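Local structure of hypothetical protein, similar to alpha-acetolactate decarboxylase (Staphylococcus aureus subsp. aureus, 1XV2) at residues 50-55 with 155-160; 112-117 with 159-164; 175-180 with 188-193. The protein probably acts as an alpha-acetolactate decarboxylase, a zinc-containing enzyme that splits carbon dioxide from acetolactate to give acetoin. One frame throughout, in Å; residues are numbered along the deposited sequence.

How the contacts relate
Starting from the N terminus, residues 50-55 on strand 48-52 open contact 1, and residues 112-117 open contact 2 within the loop that contact 1 will close. Both loops end on strand 154-163: contact 1 closes first at 155-160 and contact 2 at 159-164, so the two loops overlap and share Val159 and Gly160. Contact 3 follows in series as the hairpin of strands 174-181 and 187-195. Contact 1 joins the seven-stranded mixed sheet to the curled antiparallel sheet, whereas contacts 2 and 3 are pairings inside the latter. Strand 154-163 lies between strands 113-118 and 174-181, and the probable bond Val159 O to His178 N connects it to the zinc-bearing hairpin.

Contact 1: 50-55 with 155-160; sequences IFLDGK and RGAIVG
Ile50 and Val159 meet methyl to methyl, CG2 to CG2 at 3.6 Å, and with Leu52 and Ala157 they make a purely apolar contact, for no hydrogen bond runs between the two segments. Val159 uses both branches. With chi1 at -59°, its CG1 stands anti to the carbonyl carbon and packs at 3.7 Å against CD1 of Leu52, which leaves CG2 between the backbone N and that carbon, turned to Ile50. The second leucine branch, CD2, extends to Ala157 CB at 4.3 Å, a looser touch, so the fork of Leu52 reaches two residues that project from the same face of strand 155-160. Leu52 can do this because its CG stands opposite the backbone N, with chi1 at -171°.

The axes of strands 50-52 and 155-160 come no closer than 8.0 Å, and their directions differ by 109°. This separation and steep angle describe packing of sheet on sheet: the mixed sheet holding strand 48-52 rests here on the curled antiparallel sheet holding strand 154-163. Ile158, pointing to the reverse side of its strand, packs on Ile177 and Phe121 instead.

A type I' turn from Leu52 to Lys55 is held by its own backbone, through Lys55 N to Leu52 O at 3.0 Å and Leu52 N to Lys55 O at 2.9 Å. Asp53 in the turn forms a long, weak ion pair with Lys116, whose side chain also touches Leu52. Ile50 packs on the zinc ligand His178 as well, and its side chain lies about 8 Å from the zinc ion.

Contact 2: 112-117 with 159-164; sequences FSAVKI and VGFFTP
Ser113 and Phe162 face each other as a hydrogen-bonded antiparallel pair, and Val115 with Gly160 forms the next such pair; Ala114 with Phe161 and Lys116 with Val159 are the non-hydrogen-bonded pairs of the same register. The strand axes approach to 4.6 Å with their directions 150° apart, a twisted antiparallel pairing. Phe162 N to Ser113 O is the shortest of the four bonds at 2.8 Å, whereas the reverse one, Ser113 N to Phe162 O, is 3.2 Å.

Side chains alternate between two faces. Ser113, Val115 and Phe162 point to the side where helix 95-105 packs. Ser113 OG, turned between the backbone N and the carbonyl carbon (chi1 60°), presses close to Phe162 CB at 3.1 Å. On the other side, Ala114 CB lies 3.6 Å from CD1 of Phe161.

At the end of the pairing the Phe112 ring takes Pro164 CD over its centre, 3.6 Å from the centroid and 6° off the normal, a CH-pi contact. Thr163 lies alongside that ring, with CG2 3.5 Å from Phe112 CE1. Phe112 also stacks on Phe208 and touches Phe212 of the second subunit.

Strand 113-118 pairs along its other edge with strand 198-204, as in Ala114 with Gln203. Its backbone polar groups are thus engaged on both edges, which is consistent with an interior strand of the curled sheet, and its Phe112 end is packed by Pro164, Thr163 and Phe208.

Contact 3: 175-180 with 188-193; sequences FHIHFA and GHVLDF. With ZN (zinc ion), chain E.
His176 and His189 bring their imidazole rings together at an oblique 65°, CD2 of His176 being 3.2 Å from CE1 of His189. The His189 ring has the carbonyl oxygen of Ile177 over one face and, at its edge, NE2 of both His176 and His178. The His178 ring meets that of His189 rim to rim.

The zinc ion explains this crowding of nitrogens: His176 NE2 and His189 ND1 each bind it at 2.3 Å, and His178 NE2 is the third protein ligand. Three waters complete six ligands, each roughly across the metal from one histidine, so the histidines occupy one face of a distorted octahedron. His189 CG stands opposite the backbone N (chi1 175°), which brings ND1 to the metal.

The hairpin backbone sets the ligands. His178 and His189 are a non-hydrogen-bonded antiparallel pair, flanked by Phe179 N to Gly188 O at 2.8 Å and Val190 N to Ile177 O at 2.9 Å. On the reverse face Val190 packs its CG2 on Phe179 CB, at 3.6 Å, and its CB on Ile177 CG1.

Second-shell hydrogen bonds help fix the rotation of two rings: His178 ND1 to Val49 O, and His189 NE2 to the terminal carboxylate of Glu237, which would probably make His189 ND1 a stronger zinc donor. The water-bearing side of the zinc is consistent with a substrate-binding site, as in acetolactate decarboxylases.

Contact 1: 50-55 with 155-160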
loop_
_atom_site.group_PDB
_atom_site.type_symbol
_atom_site.label_atom_id
_atom_site.label_comp_id
_atom_site.label_asym_id
_atom_site.label_seq_id
_atom_site.Cartn_x
_atom_site.Cartn_y
_atom_site.Cartn_z
ATOM N N ILE A 50 -16.812 10.001 10.478
ATOM C CA ILE A 50 -16.588 8.921 11.428
ATOM C C ILE A 50 -17.570 7.800 11.102
ATOM O O ILE A 50 -18.785 8.000 11.157
ATOM C CB ILE A 50 -16.838 9.348 12.902
ATOM C CG1 ILE A 50 -15.997 10.572 13.264
ATOM C CG2 ILE A 50 -16.496 8.193 13.834
ATOM C CD1 ILE A 50 -16.599 11.889 12.815
ATOM N N PHE A 51 -17.047 6.636 10.735
ATOM C CA PHE A 51 -17.896 5.488 10.441
ATOM C C PHE A 51 -18.039 4.742 11.762
ATOM O O PHE A 51 -17.067 4.191 12.279
ATOM C CB PHE A 51 -17.252 4.584 9.390
ATOM C CG PHE A 51 -17.185 5.198 8.015
ATOM C CD1 PHE A 51 -18.346 5.580 7.349
ATOM C CD2 PHE A 51 -15.961 5.380 7.380
ATOM C CE1 PHE A 51 -18.290 6.135 6.071
ATOM C CE2 PHE A 51 -15.895 5.936 6.100
ATOM C CZ PHE A 51 -17.063 6.314 5.446
ATOM N N LEU A 52 -19.249 4.742 12.311
ATOM C CA LEU A 52 -19.499 4.091 13.590
ATOM C C LEU A 52 -20.773 3.255 13.572
ATOM O O LEU A 52 -21.861 3.771 13.322
ATOM C CB LEU A 52 -19.589 5.151 14.688
ATOM C CG LEU A 52 -19.630 4.654 16.132
ATOM C CD1 LEU A 52 -18.358 3.878 16.445
ATOM C CD2 LEU A 52 -19.783 5.846 17.067
ATOM N N ASP A 53 -20.628 1.963 13.845
ATOM C CA ASP A 53 -21.758 1.046 13.865
ATOM C C ASP A 53 -22.544 1.088 12.553
ATOM O O ASP A 53 -23.773 1.164 12.560
ATOM C CB ASP A 53 -22.699 1.383 15.027
ATOM C CG ASP A 53 -22.052 1.194 16.389
ATOM O OD1 ASP A 53 -21.510 0.100 16.655
ATOM O OD2 ASP A 53 -22.098 2.142 17.201
ATOM N N GLY A 54 -21.831 1.051 11.432
ATOM C CA GLY A 54 -22.482 1.071 10.134
ATOM C C GLY A 54 -23.102 2.395 9.731
ATOM O O GLY A 54 -23.648 2.515 8.635
ATOM N N LYS A 55 -23.030 3.390 10.607
ATOM C CA LYS A 55 -23.590 4.702 10.305
ATOM C C LYS A 55 -22.456 5.658 9.948
ATOM O O LYS A 55 -21.323 5.475 10.389
ATOM C CB LYS A 55 -24.364 5.238 11.512
ATOM C CG LYS A 55 -25.310 4.225 12.151
ATOM C CD LYS A 55 -26.335 3.696 11.160
ATOM C CE LYS A 55 -27.249 4.808 10.665
ATOM N NZ LYS A 55 -27.990 5.467 11.779
ATOM N N ARG A 155 -18.725 11.327 27.089
ATOM C CA ARG A 155 -18.866 9.920 26.759
ATOM C C ARG A 155 -19.025 9.773 25.245
ATOM O O ARG A 155 -19.845 10.453 24.620
ATOM C CB ARG A 155 -20.076 9.334 27.493
ATOM C CG ARG A 155 -20.211 7.828 27.385
ATOM C CD ARG A 155 -21.353 7.335 28.259
ATOM N NE ARG A 155 -21.722 5.955 27.955
ATOM C CZ ARG A 155 -22.789 5.339 28.457
ATOM N NH1 ARG A 155 -23.596 5.980 29.294
ATOM N NH2 ARG A 155 -23.054 4.084 28.115
ATOM N N GLY A 156 -18.221 8.893 24.658
ATOM C CA GLY A 156 -18.280 8.682 23.225
ATOM C C GLY A 156 -17.365 7.559 22.786
ATOM O O GLY A 156 -16.959 6.721 23.592
ATOM N N ALA A 157 -17.029 7.544 21.502
ATOM C CA ALA A 157 -16.168 6.504 20.970
ATOM C C ALA A 157 -15.125 7.047 20.014
ATOM O O ALA A 157 -15.397 7.944 19.213
ATOM C CB ALA A 157 -17.010 5.444 20.264
ATOM N N ILE A 158 -13.921 6.496 20.119
ATOM C CA ILE A 158 -12.823 6.861 19.242
ATOM C C ILE A 158 -12.638 5.665 18.324
ATOM O O ILE A 158 -12.636 4.526 18.784
ATOM C CB ILE A 158 -11.489 7.048 20.001
ATOM C CG1 ILE A 158 -11.527 8.308 20.868
ATOM C CG2 ILE A 158 -10.338 7.099 19.005
ATOM C CD1 ILE A 158 -10.245 8.539 21.651
ATOM N N VAL A 159 -12.495 5.919 17.032
ATOM C CA VAL A 159 -12.267 4.845 16.075
ATOM C C VAL A 159 -11.124 5.304 15.191
ATOM O O VAL A 159 -10.966 6.499 14.935
ATOM C CB VAL A 159 -13.518 4.547 15.202
ATOM C CG1 VAL A 159 -14.688 4.153 16.089
ATOM C CG2 VAL A 159 -13.870 5.752 14.343
ATOM N N GLY A 160 -10.312 4.359 14.743
ATOM C CA GLY A 160 -9.194 4.716 13.899
ATOM C C GLY A 160 -8.381 3.523 13.463
ATOM O O GLY A 160 -8.786 2.374 13.648
#

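Contact 2: 112-117 with 159-164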
loop_
_atom_site.group_PDB
_atom_site.type_symbol
_atom_site.label_atom_id
_atom_site.label_comp_id
_atom_site.label_asym_id
_atom_site.label_seq_id
_atom_site.Cartn_x
_atom_site.Cartn_y
_atom_site.Cartn_z
ATOM N N PHE A 112 -1.135 -3.464 9.854
ATOM C CA PHE A 112 -2.174 -2.455 9.986
ATOM C C PHE A 112 -3.082 -3.018 11.075
ATOM O O PHE A 112 -3.148 -4.235 11.262
ATOM C CB PHE A 112 -2.978 -2.343 8.689
ATOM C CG PHE A 112 -2.357 -1.455 7.650
ATOM C CD1 PHE A 112 -2.603 -0.088 7.652
ATOM C CD2 PHE A 112 -1.560 -1.992 6.644
ATOM C CE1 PHE A 112 -2.072 0.732 6.663
ATOM C CE2 PHE A 112 -1.021 -1.180 5.651
ATOM C CZ PHE A 112 -1.280 0.183 5.661
ATOM N N SER A 113 -3.779 -2.143 11.789
ATOM C CA SER A 113 -4.703 -2.579 12.832
ATOM C C SER A 113 -5.781 -1.526 13.030
ATOM O O SER A 113 -5.600 -0.360 12.681
ATOM C CB SER A 113 -3.966 -2.815 14.154
ATOM O OG SER A 113 -3.322 -1.633 14.599
ATOM N N ALA A 114 -6.909 -1.945 13.585
ATOM C CA ALA A 114 -8.012 -1.039 13.839
ATOM C C ALA A 114 -8.254 -0.985 15.339
ATOM O O ALA A 114 -8.037 -1.969 16.042
ATOM C CB ALA A 114 -9.265 -1.526 13.124
ATOM N N VAL A 115 -8.705 0.165 15.826
ATOM C CA VAL A 115 -8.979 0.314 17.244
ATOM C C VAL A 115 -10.311 0.985 17.497
ATOM O O VAL A 115 -10.806 1.769 16.683
ATOM C CB VAL A 115 -7.896 1.151 17.959
ATOM C CG1 VAL A 115 -6.537 0.507 17.777
ATOM C CG2 VAL A 115 -7.896 2.571 17.422
ATOM N N LYS A 116 -10.887 0.660 18.643
ATOM C CA LYS A 116 -12.148 1.235 19.060
ATOM C C LYS A 116 -12.001 1.451 20.555
ATOM O O LYS A 116 -11.721 0.511 21.299
ATOM C CB LYS A 116 -13.309 0.283 18.767
ATOM C CG LYS A 116 -14.668 0.910 19.027
ATOM C CD LYS A 116 -15.813 0.008 18.598
ATOM C CE LYS A 116 -17.148 0.715 18.790
ATOM N NZ LYS A 116 -18.304 -0.102 18.326
ATOM N N ILE A 117 -12.156 2.697 20.980
ATOM C CA ILE A 117 -12.035 3.065 22.384
ATOM C C ILE A 117 -13.344 3.731 22.779
ATOM O O ILE A 117 -13.631 4.841 22.336
ATOM C CB ILE A 117 -10.871 4.057 22.585
ATOM C CG1 ILE A 117 -9.576 3.443 22.046
ATOM C CG2 ILE A 117 -10.739 4.415 24.061
ATOM C CD1 ILE A 117 -8.429 4.422 21.915
ATOM N N VAL A 159 -12.495 5.919 17.032
ATOM C CA VAL A 159 -12.267 4.845 16.075
ATOM C C VAL A 159 -11.124 5.304 15.191
ATOM O O VAL A 159 -10.966 6.499 14.935
ATOM C CB VAL A 159 -13.518 4.547 15.202
ATOM C CG1 VAL A 159 -14.688 4.153 16.089
ATOM C CG2 VAL A 159 -13.870 5.752 14.343
ATOM N N GLY A 160 -10.312 4.359 14.743
ATOM C CA GLY A 160 -9.194 4.716 13.899
ATOM C C GLY A 160 -8.381 3.523 13.463
ATOM O O GLY A 160 -8.786 2.374 13.648
ATOM N N PHE A 161 -7.214 3.800 12.898
ATOM C CA PHE A 161 -6.342 2.750 12.408
ATOM C C PHE A 161 -4.882 3.053 12.674
ATOM O O PHE A 161 -4.482 4.211 12.789
ATOM C CB PHE A 161 -6.527 2.591 10.900
ATOM C CG PHE A 161 -7.930 2.292 10.495
ATOM C CD1 PHE A 161 -8.446 1.008 10.628
ATOM C CD2 PHE A 161 -8.747 3.299 9.989
ATOM C CE1 PHE A 161 -9.762 0.727 10.262
ATOM C CE2 PHE A 161 -10.061 3.032 9.623
ATOM C CZ PHE A 161 -10.571 1.742 9.759
ATOM N N PHE A 162 -4.091 1.996 12.761
ATOM C CA PHE A 162 -2.662 2.130 12.962
ATOM C C PHE A 162 -2.024 1.706 11.651
ATOM O O PHE A 162 -2.364 0.656 11.099
ATOM C CB PHE A 162 -2.173 1.212 14.081
ATOM C CG PHE A 162 -0.684 1.249 14.277
ATOM C CD1 PHE A 162 -0.089 2.278 15.003
ATOM C CD2 PHE A 162 0.127 0.277 13.705
ATOM C CE1 PHE A 162 1.293 2.340 15.158
ATOM C CE2 PHE A 162 1.513 0.328 13.853
ATOM C CZ PHE A 162 2.097 1.366 14.582
ATOM N N THR A 163 -1.112 2.531 11.150
ATOM C CA THR A 163 -0.413 2.246 9.907
ATOM C C THR A 163 1.052 1.957 10.219
ATOM O O THR A 163 1.707 2.738 10.907
ATOM C CB THR A 163 -0.492 3.450 8.953
ATOM O OG1 THR A 163 -1.867 3.740 8.671
ATOM C CG2 THR A 163 0.248 3.157 7.655
ATOM N N PRO A 164 1.582 0.823 9.727
ATOM C CA PRO A 164 2.982 0.465 9.977
ATOM C C PRO A 164 3.936 1.383 9.218
ATOM O O PRO A 164 3.603 1.890 8.144
ATOM C CB PRO A 164 3.048 -0.994 9.522
ATOM C CG PRO A 164 2.051 -1.033 8.407
ATOM C CD PRO A 164 0.898 -0.225 8.950
#

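Contact 3: 175-180 with 188-193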
loop_
_atom_site.group_PDB
_atom_site.type_symbol
_atom_site.label_atom_id
_atom_site.label_comp_id
_atom_site.label_asym_id
_atom_site.label_seq_id
_atom_site.Cartn_x
_atom_site.Cartn_y
_atom_site.Cartn_z
ATOM N N PHE A 175 -0.974 6.063 14.571
ATOM C CA PHE A 175 -2.414 6.103 14.805
ATOM C C PHE A 175 -3.132 7.269 14.133
ATOM O O PHE A 175 -2.629 8.394 14.092
ATOM C CB PHE A 175 -2.706 6.156 16.311
ATOM C CG PHE A 175 -2.339 4.900 17.048
ATOM C CD1 PHE A 175 -3.112 3.750 16.918
ATOM C CD2 PHE A 175 -1.215 4.862 17.866
ATOM C CE1 PHE A 175 -2.772 2.574 17.593
ATOM C CE2 PHE A 175 -0.865 3.691 18.543
ATOM C CZ PHE A 175 -1.647 2.547 18.404
ATOM N N HIS A 176 -4.313 6.984 13.602
ATOM C CA HIS A 176 -5.145 7.998 12.973
ATOM C C HIS A 176 -6.527 7.687 13.520
ATOM O O HIS A 176 -7.120 6.659 13.186
ATOM C CB HIS A 176 -5.113 7.878 11.447
ATOM C CG HIS A 176 -5.880 8.955 10.744
ATOM N ND1 HIS A 176 -5.882 9.096 9.373
ATOM C CD2 HIS A 176 -6.687 9.932 11.223
ATOM C CE1 HIS A 176 -6.658 10.113 9.038
ATOM N NE2 HIS A 176 -7.158 10.635 10.142
ATOM N N ILE A 177 -7.029 8.571 14.377
ATOM C CA ILE A 177 -8.312 8.354 15.026
ATOM C C ILE A 177 -9.254 9.546 15.033
ATOM O O ILE A 177 -8.826 10.698 15.122
ATOM C CB ILE A 177 -8.099 7.938 16.493
ATOM C CG1 ILE A 177 -7.122 8.911 17.163
ATOM C CG2 ILE A 177 -7.559 6.517 16.569
ATOM C CD1 ILE A 177 -6.972 8.715 18.659
ATOM N N HIS A 178 -10.545 9.245 14.957
ATOM C CA HIS A 178 -11.590 10.259 14.988
ATOM C C HIS A 178 -12.480 9.938 16.179
ATOM O O HIS A 178 -12.493 8.805 16.658
ATOM C CB HIS A 178 -12.427 10.234 13.706
ATOM C CG HIS A 178 -11.733 10.817 12.513
ATOM N ND1 HIS A 178 -12.354 10.962 11.290
ATOM C CD2 HIS A 178 -10.477 11.294 12.356
ATOM C CE1 HIS A 178 -11.509 11.505 10.431
ATOM N NE2 HIS A 178 -10.364 11.717 11.053
ATOM N N PHE A 179 -13.229 10.932 16.643
ATOM C CA PHE A 179 -14.114 10.760 17.788
ATOM C C PHE A 179 -15.541 11.210 17.485
ATOM O O PHE A 179 -15.765 12.102 16.669
ATOM C CB PHE A 179 -13.575 11.569 18.975
ATOM C CG PHE A 179 -14.454 11.526 20.196
ATOM C CD1 PHE A 179 -14.439 10.423 21.043
ATOM C CD2 PHE A 179 -15.297 12.593 20.497
ATOM C CE1 PHE A 179 -15.251 10.381 22.182
ATOM C CE2 PHE A 179 -16.112 12.564 21.630
ATOM C CZ PHE A 179 -16.088 11.452 22.475
ATOM N N ALA A 180 -16.496 10.575 18.156
ATOM C CA ALA A 180 -17.910 10.910 18.034
ATOM C C ALA A 180 -18.527 10.650 19.403
ATOM O O ALA A 180 -18.450 9.535 19.923
ATOM C CB ALA A 180 -18.594 10.045 16.967
ATOM N N GLY A 188 -14.713 14.800 15.722
ATOM C CA GLY A 188 -13.683 15.259 14.811
ATOM C C GLY A 188 -12.448 14.376 14.802
ATOM O O GLY A 188 -12.478 13.232 15.255
ATOM N N HIS A 189 -11.362 14.919 14.261
ATOM C CA HIS A 189 -10.078 14.230 14.179
ATOM C C HIS A 189 -9.387 14.462 15.525
ATOM O O HIS A 189 -9.120 15.603 15.895
ATOM C CB HIS A 189 -9.252 14.840 13.043
ATOM C CG HIS A 189 -7.863 14.290 12.931
ATOM N ND1 HIS A 189 -7.559 13.181 12.171
ATOM C CD2 HIS A 189 -6.691 14.717 13.456
ATOM C CE1 HIS A 189 -6.259 12.953 12.227
ATOM N NE2 HIS A 189 -5.709 13.870 13.003
ATOM N N VAL A 190 -9.107 13.383 16.254
ATOM C CA VAL A 190 -8.481 13.487 17.572
ATOM C C VAL A 190 -7.024 13.947 17.546
ATOM O O VAL A 190 -6.187 13.362 16.856
ATOM C CB VAL A 190 -8.550 12.137 18.325
ATOM C CG1 VAL A 190 -7.837 12.246 19.677
ATOM C CG2 VAL A 190 -10.005 11.736 18.530
ATOM N N LEU A 191 -6.737 15.000 18.309
ATOM C CA LEU A 191 -5.389 15.553 18.415
ATOM C C LEU A 191 -4.801 15.153 19.760
ATOM O O LEU A 191 -3.590 15.000 19.901
ATOM C CB LEU A 191 -5.417 17.082 18.323
ATOM C CG LEU A 191 -5.860 17.711 17.002
ATOM C CD1 LEU A 191 -5.827 19.231 17.129
ATOM C CD2 LEU A 191 -4.941 17.244 15.881
ATOM N N ASP A 192 -5.672 14.987 20.748
ATOM C CA ASP A 192 -5.241 14.610 22.085
ATOM C C ASP A 192 -6.455 14.190 22.906
ATOM O O ASP A 192 -7.588 14.575 22.594
ATOM C CB ASP A 192 -4.522 15.796 22.744
ATOM C CG ASP A 192 -3.938 15.460 24.106
ATOM O OD1 ASP A 192 -3.564 14.291 24.341
ATOM O OD2 ASP A 192 -3.834 16.383 24.941
ATOM N N PHE A 193 -6.220 13.387 23.941
ATOM C CA PHE A 193 -7.300 12.933 24.805
ATOM C C PHE A 193 -6.781 12.265 26.072
ATOM O O PHE A 193 -5.612 11.883 26.165
ATOM C CB PHE A 193 -8.216 11.959 24.048
ATOM C CG PHE A 193 -7.584 10.628 23.763
ATOM C CD1 PHE A 193 -7.809 9.540 24.604
ATOM C CD2 PHE A 193 -6.749 10.461 22.664
ATOM C CE1 PHE A 193 -7.209 8.307 24.351
ATOM C CE2 PHE A 193 -6.144 9.232 22.404
ATOM C CZ PHE A 193 -6.375 8.153 23.249
HETATM ZN ZN ZN E . -8.448 12.494 10.155
HETATM O O HOH W 1 -5.449 11.110 14.811
HETATM O O HOH W 2 -9.049 14.653 9.219
HETATM O O HOH W 3 -6.912 13.464 8.427
HETATM O O HOH W 4 -9.052 12.662 7.757
#